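Local coordinates for DNA polymerase sliding clamp 2 (PDB 3AIZ), which forms part of a ring-shaped sliding clamp that encircles DNA and tethers DNA polymerase and other DNA-processing proteins to it during replication, at residues A[64-76]-A[112-124]. Residues are numbered along the deposited sequence; the frame is centred on the assembly and turned at random.
Sequences KPLGIKININDLK and NIYIKGEKTSIDQ
I115 reaches from strand 112-116 into the angle between the end of strand 66-71 and the first turn of the helix that follows it, and its two branches divide the work. With chi1 at -58°, I115 CG2 lies anti to the backbone N and meets I70 CB at 3.8 Å, while CG1 carries I115 CD1 to the helix, where it lies 4.0 Å from L75 N and also touches the CB atoms of D74 and L75. I113, two residues earlier on the same side, brings its own CD1 near D74 O. N71, just before this helix, is its N-cap, its OD1 accepting from N73 N.

Beyond G117 the two segments pair in a short antiparallel ladder. T120 N donates to G67 O at 2.8 Å in a nearly straight bond, the return bond from G67 N to T120 O is weak, and K69 N donates to E118 O at 2.8 Å. I68 and K119 form the non-hydrogen-bonded pair between these two, their side chains on the sheet face opposite that of K69 and E118. K69 CB lies beside E118 O, and K69 CD passes 4.1 Å from E118 OE1 as the two side chains cross; their charged ends stay 5.3 Å apart (K69 NZ to E118 OE1). At the far end the side chain of I122 lies along the start of strand 66-71. I122 CG1 rests against the L66 backbone, 3.4 Å from L66 N, and I122 CD1 extends the contact to P65 CB.

The ladder places strand 66-71 between strands 109-120 and 25-30 in the N-terminal domain of the PCNA fold. I68 and L75 also touch strand 97-104, L75 packs on helix 9-16, and N112 and I113 continue the sheet into a strand of the neighbouring sliding clamp C chain.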
# COMPACT_ATOMS: atom_id res chain seq x y z
N LYS A 64 -2.12 -47.56 19.28
CA LYS A 64 -0.80 -48.13 19.07
C LYS A 64 0.05 -47.24 18.16
O LYS A 64 -0.48 -46.56 17.28
CB LYS A 64 -0.91 -49.54 18.49
CG LYS A 64 -1.85 -49.67 17.31
CD LYS A 64 -2.13 -51.12 16.98
CE LYS A 64 -3.22 -51.25 15.92
NZ LYS A 64 -3.59 -52.67 15.67
N PRO A 65 1.37 -47.24 18.38
CA PRO A 65 2.34 -46.44 17.62
C PRO A 65 2.05 -46.44 16.13
O PRO A 65 1.62 -47.45 15.58
CB PRO A 65 3.66 -47.15 17.91
CG PRO A 65 3.48 -47.70 19.28
CD PRO A 65 2.03 -48.09 19.39
N LEU A 66 2.30 -45.30 15.48
CA LEU A 66 2.01 -45.16 14.05
C LEU A 66 2.61 -43.86 13.51
O LEU A 66 2.72 -42.87 14.22
CB LEU A 66 0.50 -45.21 13.81
CG LEU A 66 -0.02 -45.03 12.39
CD1 LEU A 66 -1.31 -45.82 12.19
CD2 LEU A 66 -0.23 -43.56 12.07
N GLY A 67 2.99 -43.88 12.23
CA GLY A 67 3.55 -42.70 11.59
C GLY A 67 2.83 -42.33 10.31
O GLY A 67 2.52 -43.19 9.49
N ILE A 68 2.55 -41.04 10.15
CA ILE A 68 1.84 -40.56 8.97
C ILE A 68 2.71 -39.62 8.13
O ILE A 68 3.08 -38.54 8.58
CB ILE A 68 0.55 -39.81 9.35
CG1 ILE A 68 -0.19 -40.56 10.46
CG2 ILE A 68 -0.34 -39.63 8.13
CD1 ILE A 68 -1.49 -39.90 10.86
N LYS A 69 3.04 -40.05 6.92
CA LYS A 69 3.84 -39.24 6.01
C LYS A 69 2.97 -38.20 5.31
O LYS A 69 2.14 -38.53 4.46
CB LYS A 69 4.54 -40.12 4.98
CG LYS A 69 5.49 -39.39 4.05
CD LYS A 69 6.30 -40.36 3.21
CE LYS A 69 7.27 -39.63 2.30
NZ LYS A 69 6.56 -38.80 1.29
N ILE A 70 3.15 -36.93 5.68
CA ILE A 70 2.31 -35.85 5.17
C ILE A 70 3.11 -34.75 4.48
O ILE A 70 4.32 -34.66 4.65
CB ILE A 70 1.49 -35.22 6.30
CG1 ILE A 70 2.40 -34.41 7.23
CG2 ILE A 70 0.73 -36.28 7.07
CD1 ILE A 70 1.66 -33.70 8.34
N ASN A 71 2.41 -33.92 3.71
CA ASN A 71 3.02 -32.77 3.06
C ASN A 71 3.11 -31.60 4.03
O ASN A 71 2.10 -31.00 4.39
CB ASN A 71 2.21 -32.37 1.82
CG ASN A 71 2.88 -31.27 1.01
OD1 ASN A 71 3.60 -30.43 1.55
ND2 ASN A 71 2.64 -31.27 -0.29
N ILE A 72 4.33 -31.28 4.46
CA ILE A 72 4.55 -30.26 5.48
C ILE A 72 4.01 -28.89 5.08
O ILE A 72 3.60 -28.11 5.93
CB ILE A 72 6.05 -30.13 5.83
CG1 ILE A 72 6.24 -29.17 7.00
CG2 ILE A 72 6.85 -29.68 4.61
CD1 ILE A 72 7.68 -29.00 7.42
N ASN A 73 4.00 -28.61 3.78
CA ASN A 73 3.52 -27.33 3.28
C ASN A 73 2.06 -27.07 3.65
O ASN A 73 1.72 -25.98 4.11
CB ASN A 73 3.70 -27.24 1.77
CG ASN A 73 5.16 -27.19 1.36
OD1 ASN A 73 5.96 -26.44 1.93
ND2 ASN A 73 5.53 -27.99 0.37
N ASP A 74 1.21 -28.07 3.46
CA ASP A 74 -0.20 -27.96 3.79
C ASP A 74 -0.40 -27.72 5.28
O ASP A 74 -1.29 -26.97 5.69
CB ASP A 74 -0.95 -29.23 3.38
CG ASP A 74 -0.92 -29.46 1.88
OD1 ASP A 74 -0.62 -28.51 1.14
OD2 ASP A 74 -1.19 -30.60 1.45
N LEU A 75 0.44 -28.35 6.09
CA LEU A 75 0.35 -28.22 7.54
C LEU A 75 0.78 -26.83 8.01
O LEU A 75 0.40 -26.39 9.09
CB LEU A 75 1.20 -29.30 8.22
CG LEU A 75 1.18 -29.34 9.75
CD1 LEU A 75 -0.25 -29.36 10.27
CD2 LEU A 75 1.95 -30.55 10.26
N LYS A 76 1.57 -26.15 7.18
CA LYS A 76 1.99 -24.79 7.49
C LYS A 76 0.89 -23.79 7.16
O LYS A 76 0.65 -22.84 7.90
CB LYS A 76 3.28 -24.44 6.76
CG LYS A 76 4.52 -25.16 7.28
CD LYS A 76 5.78 -24.66 6.59
CE LYS A 76 7.03 -25.35 7.14
NZ LYS A 76 8.28 -24.89 6.47
N ASN A 112 -9.88 -26.02 9.63
CA ASN A 112 -9.38 -27.38 9.52
C ASN A 112 -8.89 -27.70 8.12
O ASN A 112 -9.08 -26.92 7.19
CB ASN A 112 -10.43 -28.40 9.98
CG ASN A 112 -11.66 -28.41 9.09
OD1 ASN A 112 -11.62 -27.98 7.94
ND2 ASN A 112 -12.76 -28.91 9.63
N ILE A 113 -8.25 -28.85 7.98
CA ILE A 113 -7.78 -29.32 6.69
C ILE A 113 -7.49 -30.81 6.75
O ILE A 113 -6.87 -31.30 7.69
CB ILE A 113 -6.52 -28.54 6.23
CG1 ILE A 113 -6.17 -28.91 4.79
CG2 ILE A 113 -5.35 -28.80 7.16
CD1 ILE A 113 -5.00 -28.13 4.23
N TYR A 114 -7.97 -31.54 5.74
CA TYR A 114 -7.75 -32.97 5.66
C TYR A 114 -6.55 -33.25 4.76
O TYR A 114 -6.62 -33.08 3.55
CB TYR A 114 -9.00 -33.67 5.12
CG TYR A 114 -10.22 -33.50 6.00
CD1 TYR A 114 -10.95 -32.32 5.97
CD2 TYR A 114 -10.65 -34.52 6.84
CE1 TYR A 114 -12.07 -32.15 6.77
CE2 TYR A 114 -11.77 -34.36 7.64
CZ TYR A 114 -12.47 -33.18 7.60
OH TYR A 114 -13.59 -33.01 8.39
N ILE A 115 -5.45 -33.67 5.37
CA ILE A 115 -4.22 -33.92 4.64
C ILE A 115 -4.09 -35.39 4.25
O ILE A 115 -4.09 -36.27 5.11
CB ILE A 115 -2.98 -33.52 5.46
CG1 ILE A 115 -3.05 -32.05 5.86
CG2 ILE A 115 -1.70 -33.81 4.68
CD1 ILE A 115 -1.88 -31.58 6.68
N LYS A 116 -3.98 -35.65 2.95
CA LYS A 116 -3.72 -37.00 2.47
C LYS A 116 -2.32 -37.41 2.89
O LYS A 116 -1.36 -36.69 2.65
CB LYS A 116 -3.86 -37.08 0.94
CG LYS A 116 -5.27 -36.82 0.43
CD LYS A 116 -5.35 -37.00 -1.08
CE LYS A 116 -6.77 -36.78 -1.59
NZ LYS A 116 -6.87 -36.99 -3.06
N GLY A 117 -2.21 -38.57 3.53
CA GLY A 117 -0.93 -39.04 4.02
C GLY A 117 -0.81 -40.54 4.11
O GLY A 117 -1.69 -41.22 4.64
N GLU A 118 0.30 -41.07 3.60
CA GLU A 118 0.59 -42.49 3.69
C GLU A 118 0.85 -42.89 5.14
O GLU A 118 1.55 -42.19 5.87
CB GLU A 118 1.81 -42.84 2.83
CG GLU A 118 2.28 -44.28 2.96
CD GLU A 118 3.61 -44.52 2.27
OE1 GLU A 118 4.19 -43.55 1.73
OE2 GLU A 118 4.08 -45.68 2.28
N LYS A 119 0.27 -44.02 5.55
CA LYS A 119 0.52 -44.54 6.89
C LYS A 119 1.64 -45.58 6.86
O LYS A 119 1.62 -46.50 6.04
CB LYS A 119 -0.76 -45.15 7.48
CG LYS A 119 -1.84 -44.13 7.79
CD LYS A 119 -3.05 -44.80 8.42
CE LYS A 119 -4.13 -43.78 8.75
NZ LYS A 119 -5.35 -44.42 9.30
N THR A 120 2.61 -45.42 7.76
CA THR A 120 3.75 -46.32 7.80
C THR A 120 4.09 -46.73 9.23
O THR A 120 3.33 -46.46 10.17
CB THR A 120 5.00 -45.66 7.18
OG1 THR A 120 5.30 -44.44 7.87
CG2 THR A 120 4.78 -45.37 5.71
N SER A 121 5.22 -47.40 9.39
CA SER A 121 5.72 -47.77 10.70
C SER A 121 6.61 -46.65 11.24
O SER A 121 7.32 -46.00 10.48
CB SER A 121 6.50 -49.09 10.64
OG SER A 121 7.54 -49.01 9.67
N ILE A 122 6.55 -46.43 12.55
CA ILE A 122 7.28 -45.33 13.18
C ILE A 122 8.77 -45.35 12.85
O ILE A 122 9.44 -46.37 13.00
CB ILE A 122 7.09 -45.33 14.70
CG1 ILE A 122 5.64 -45.03 15.06
CG2 ILE A 122 8.02 -44.31 15.35
CD1 ILE A 122 5.43 -44.74 16.52
N ASP A 123 9.27 -44.20 12.41
CA ASP A 123 10.70 -44.03 12.18
C ASP A 123 11.39 -43.75 13.50
O ASP A 123 11.31 -42.64 14.03
CB ASP A 123 10.95 -42.88 11.20
CG ASP A 123 12.42 -42.62 10.96
OD1 ASP A 123 13.21 -43.59 11.03
OD2 ASP A 123 12.79 -41.45 10.71
N GLN A 124 12.08 -44.76 14.04
CA GLN A 124 12.72 -44.66 15.35
C GLN A 124 13.65 -43.45 15.46
O GLN A 124 14.41 -43.14 14.54
CB GLN A 124 13.48 -45.94 15.67
CG GLN A 124 12.58 -47.17 15.81
CD GLN A 124 11.61 -47.06 16.97
OE1 GLN A 124 11.72 -46.16 17.80
NE2 GLN A 124 10.67 -47.99 17.04